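Local coordinates for protein B-agarase (Agarivorans gilvus, PDB 5Z6P) that probably hydrolyses beta-galactosidic linkages of agarose as a beta-agarase of glycoside hydrolase family 50, at residues A[242-247]-A[402-407]. Numbering follows the deposited sequence.
Sequences QELAEV and LQRKYG
L244 reaches from helix 241-255 to the aliphatic parts of K405 and R404 on helix 397-406, and within 242-247 it alone makes the contact. Its CB points at the partner helix, and chi1 of -178° sets CG anti to the backbone N, from where both methyls reach that helix. L244 CG lies 3.7 Å from K405 CG. L244 CD1 lies against the lysine chain, 3.5 Å from K405 CG, and also meets K405 CD. L244 CD2 is 3.8 Å from R404 CB and stays near the lysine as well, 3.9 Å from K405 CG, which thus meets all three outer carbons of the leucine. Both longer chains run roughly at right angles to the leucine, while their charged ends go elsewhere. The lysine NZ forms a salt bridge with D741. The R404 chain, extended from CG to NE, takes its guanidinium off the leucine, and NH1 hydrogen-bonds R225 O and N401 OD1. The buried leucine also touches I238, just ahead of its own helix. R404 on E241 and K405 on T248 are further meeting points of the two helices. Helix 397-406 thus lies between helices 241-255 and 413-428, with L402 and Q403 touching the latter and Y406 touching both.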
ATOM      1  N   GLN A 242      -0.204 -20.030  28.590  1.00 29.39           N
ATOM      2  CA  GLN A 242      -0.081 -21.476  28.500  1.00 29.36           C
ATOM      3  C   GLN A 242      -0.386 -21.950  27.087  1.00 25.18           C
ATOM      4  O   GLN A 242       0.366 -22.744  26.522  1.00 28.76           O
ATOM      5  CB  GLN A 242      -1.006 -22.170  29.506  1.00 32.79           C
ATOM      6  CG  GLN A 242      -0.892 -23.690  29.507  1.00 40.46           C
ATOM      7  CD  GLN A 242       0.549 -24.189  29.575  1.00 43.56           C
ATOM      8  OE1 GLN A 242       1.394 -23.600  30.245  1.00 46.99           O
ATOM      9  NE2 GLN A 242       0.828 -25.284  28.877  1.00 44.07           N
ATOM     10  N   GLU A 243      -1.489 -21.461  26.530  1.00 25.48           N
ATOM     11  CA  GLU A 243      -1.844 -21.775  25.153  1.00 25.70           C
ATOM     12  C   GLU A 243      -0.790 -21.199  24.217  1.00 23.47           C
ATOM     13  O   GLU A 243      -0.397 -21.834  23.243  1.00 25.20           O
ATOM     14  CB  GLU A 243      -3.235 -21.242  24.789  1.00 22.84           C
ATOM     15  CG  GLU A 243      -3.757 -21.864  23.493  1.00 26.62           C
ATOM     16  CD  GLU A 243      -5.077 -21.300  23.021  1.00 23.19           C
ATOM     17  OE1 GLU A 243      -5.737 -21.965  22.205  1.00 36.21           O
ATOM     18  OE2 GLU A 243      -5.464 -20.201  23.442  1.00 27.23           O
ATOM     19  N   LEU A 244      -0.314 -20.002  24.536  1.00 25.32           N
ATOM     20  CA  LEU A 244       0.791 -19.417  23.796  1.00 22.13           C
ATOM     21  C   LEU A 244       2.005 -20.357  23.765  1.00 22.41           C
ATOM     22  O   LEU A 244       2.620 -20.521  22.720  1.00 23.48           O
ATOM     23  CB  LEU A 244       1.168 -18.058  24.391  1.00 20.63           C
ATOM     24  CG  LEU A 244       2.288 -17.263  23.723  1.00 20.41           C
ATOM     25  CD1 LEU A 244       2.012 -17.124  22.233  1.00 19.44           C
ATOM     26  CD2 LEU A 244       2.412 -15.914  24.375  1.00 19.55           C
ATOM     27  N   ALA A 245       2.325 -21.003  24.883  1.00 21.10           N
ATOM     28  CA  ALA A 245       3.491 -21.890  24.921  1.00 21.68           C
ATOM     29  C   ALA A 245       3.262 -23.200  24.175  1.00 21.24           C
ATOM     30  O   ALA A 245       4.186 -23.738  23.585  1.00 25.85           O
ATOM     31  CB  ALA A 245       3.903 -22.179  26.358  1.00 27.54           C
ATOM     32  N   GLU A 246       2.036 -23.710  24.223  1.00 23.03           N
ATOM     33  CA  GLU A 246       1.649 -24.915  23.489  1.00 24.76           C
ATOM     34  C   GLU A 246       1.778 -24.727  21.980  1.00 21.25           C
ATOM     35  O   GLU A 246       2.361 -25.552  21.275  1.00 20.09           O
ATOM     36  CB  GLU A 246       0.201 -25.293  23.808  1.00 24.70           C
ATOM     37  CG  GLU A 246      -0.034 -26.007  25.135  1.00 34.40           C
ATOM     38  CD  GLU A 246      -1.519 -26.221  25.411  1.00 42.32           C
ATOM     39  OE1 GLU A 246      -2.234 -26.703  24.502  1.00 44.99           O
ATOM     40  OE2 GLU A 246      -1.975 -25.907  26.533  1.00 44.91           O
ATOM     41  N   VAL A 247       1.191 -23.639  21.501  1.00 23.24           N
ATOM     42  CA  VAL A 247       1.174 -23.320  20.090  1.00 17.61           C
ATOM     43  C   VAL A 247       2.590 -23.076  19.595  1.00 21.17           C
ATOM     44  O   VAL A 247       2.987 -23.570  18.539  1.00 24.24           O
ATOM     45  CB  VAL A 247       0.265 -22.108  19.822  1.00 22.06           C
ATOM     46  CG1 VAL A 247       0.477 -21.561  18.415  1.00 20.34           C
ATOM     47  CG2 VAL A 247      -1.194 -22.507  20.041  1.00 18.96           C
ATOM     48  N   LEU A 402       6.817 -11.690  21.955  1.00 18.40           N
ATOM     49  CA  LEU A 402       8.096 -12.336  21.731  1.00 19.10           C
ATOM     50  C   LEU A 402       8.764 -12.721  23.065  1.00 19.47           C
ATOM     51  O   LEU A 402       9.281 -13.832  23.221  1.00 20.22           O
ATOM     52  CB  LEU A 402       9.021 -11.437  20.918  1.00 20.73           C
ATOM     53  CG  LEU A 402       8.592 -11.125  19.482  1.00 18.07           C
ATOM     54  CD1 LEU A 402       9.725 -10.421  18.739  1.00 19.83           C
ATOM     55  CD2 LEU A 402       8.150 -12.388  18.747  1.00 17.34           C
ATOM     56  N   GLN A 403       8.752 -11.802  24.027  1.00 21.12           N
ATOM     57  CA  GLN A 403       9.355 -12.077  25.323  1.00 19.15           C
ATOM     58  C   GLN A 403       8.577 -13.171  26.076  1.00 20.27           C
ATOM     59  O   GLN A 403       9.179 -14.077  26.647  1.00 22.08           O
ATOM     60  CB  GLN A 403       9.444 -10.803  26.168  1.00 18.70           C
ATOM     61  CG  GLN A 403      10.158 -11.029  27.486  1.00 20.42           C
ATOM     62  CD  GLN A 403      10.496  -9.753  28.208  1.00 21.82           C
ATOM     63  OE1 GLN A 403      10.240  -8.657  27.715  1.00 22.32           O
ATOM     64  NE2 GLN A 403      11.080  -9.887  29.391  1.00 21.41           N
ATOM     65  N   ARG A 404       7.252 -13.084  26.046  1.00 17.50           N
ATOM     66  CA  ARG A 404       6.388 -14.121  26.599  1.00 21.89           C
ATOM     67  C   ARG A 404       6.698 -15.486  26.002  1.00 22.80           C
ATOM     68  O   ARG A 404       6.766 -16.482  26.716  1.00 19.48           O
ATOM     69  CB  ARG A 404       4.915 -13.790  26.358  1.00 19.06           C
ATOM     70  CG  ARG A 404       4.378 -12.640  27.206  1.00 24.74           C
ATOM     71  CD  ARG A 404       2.953 -12.343  26.820  1.00 21.18           C
ATOM     72  NE  ARG A 404       2.293 -11.486  27.786  1.00 20.04           N
ATOM     73  CZ  ARG A 404       1.578 -10.414  27.467  1.00 19.86           C
ATOM     74  NH1 ARG A 404       1.445 -10.050  26.197  1.00 18.37           N
ATOM     75  NH2 ARG A 404       1.003  -9.694  28.420  1.00 19.05           N
ATOM     76  N   LYS A 405       6.903 -15.518  24.691  1.00 19.74           N
ATOM     77  CA  LYS A 405       7.113 -16.780  23.982  1.00 22.83           C
ATOM     78  C   LYS A 405       8.490 -17.392  24.197  1.00 22.40           C
ATOM     79  O   LYS A 405       8.620 -18.604  24.333  1.00 23.48           O
ATOM     80  CB  LYS A 405       6.899 -16.593  22.479  1.00 22.14           C
ATOM     81  CG  LYS A 405       5.448 -16.474  22.059  1.00 22.42           C
ATOM     82  CD  LYS A 405       5.313 -16.344  20.551  1.00 22.16           C
ATOM     83  CE  LYS A 405       6.143 -17.391  19.827  1.00 17.71           C
ATOM     84  NZ  LYS A 405       5.635 -17.601  18.441  1.00 22.26           N
ATOM     85  N   TYR A 406       9.511 -16.544  24.209  1.00 22.49           N
ATOM     86  CA  TYR A 406      10.882 -17.004  24.074  1.00 20.34           C
ATOM     87  C   TYR A 406      11.832 -16.555  25.186  1.00 21.65           C
ATOM     88  O   TYR A 406      12.993 -16.951  25.197  1.00 22.10           O
ATOM     89  CB  TYR A 406      11.482 -16.507  22.752  1.00 19.82           C
ATOM     90  CG  TYR A 406      10.855 -16.990  21.469  1.00 20.97           C
ATOM     91  CD1 TYR A 406      10.476 -18.317  21.287  1.00 20.64           C
ATOM     92  CD2 TYR A 406      10.674 -16.109  20.415  1.00 19.83           C
ATOM     93  CE1 TYR A 406       9.915 -18.734  20.104  1.00 17.48           C
ATOM     94  CE2 TYR A 406      10.121 -16.518  19.233  1.00 19.94           C
ATOM     95  CZ  TYR A 406       9.743 -17.820  19.075  1.00 19.70           C
ATOM     96  OH  TYR A 406       9.194 -18.181  17.881  1.00 19.57           O
ATOM     97  N   GLY A 407      11.370 -15.696  26.084  1.00 22.48           N
ATOM     98  CA  GLY A 407      12.290 -15.015  26.980  1.00 23.69           C
ATOM     99  C   GLY A 407      12.340 -15.518  28.408  1.00 28.81           C
ATOM    100  O   GLY A 407      12.836 -14.825  29.292  1.00 28.71           O
TER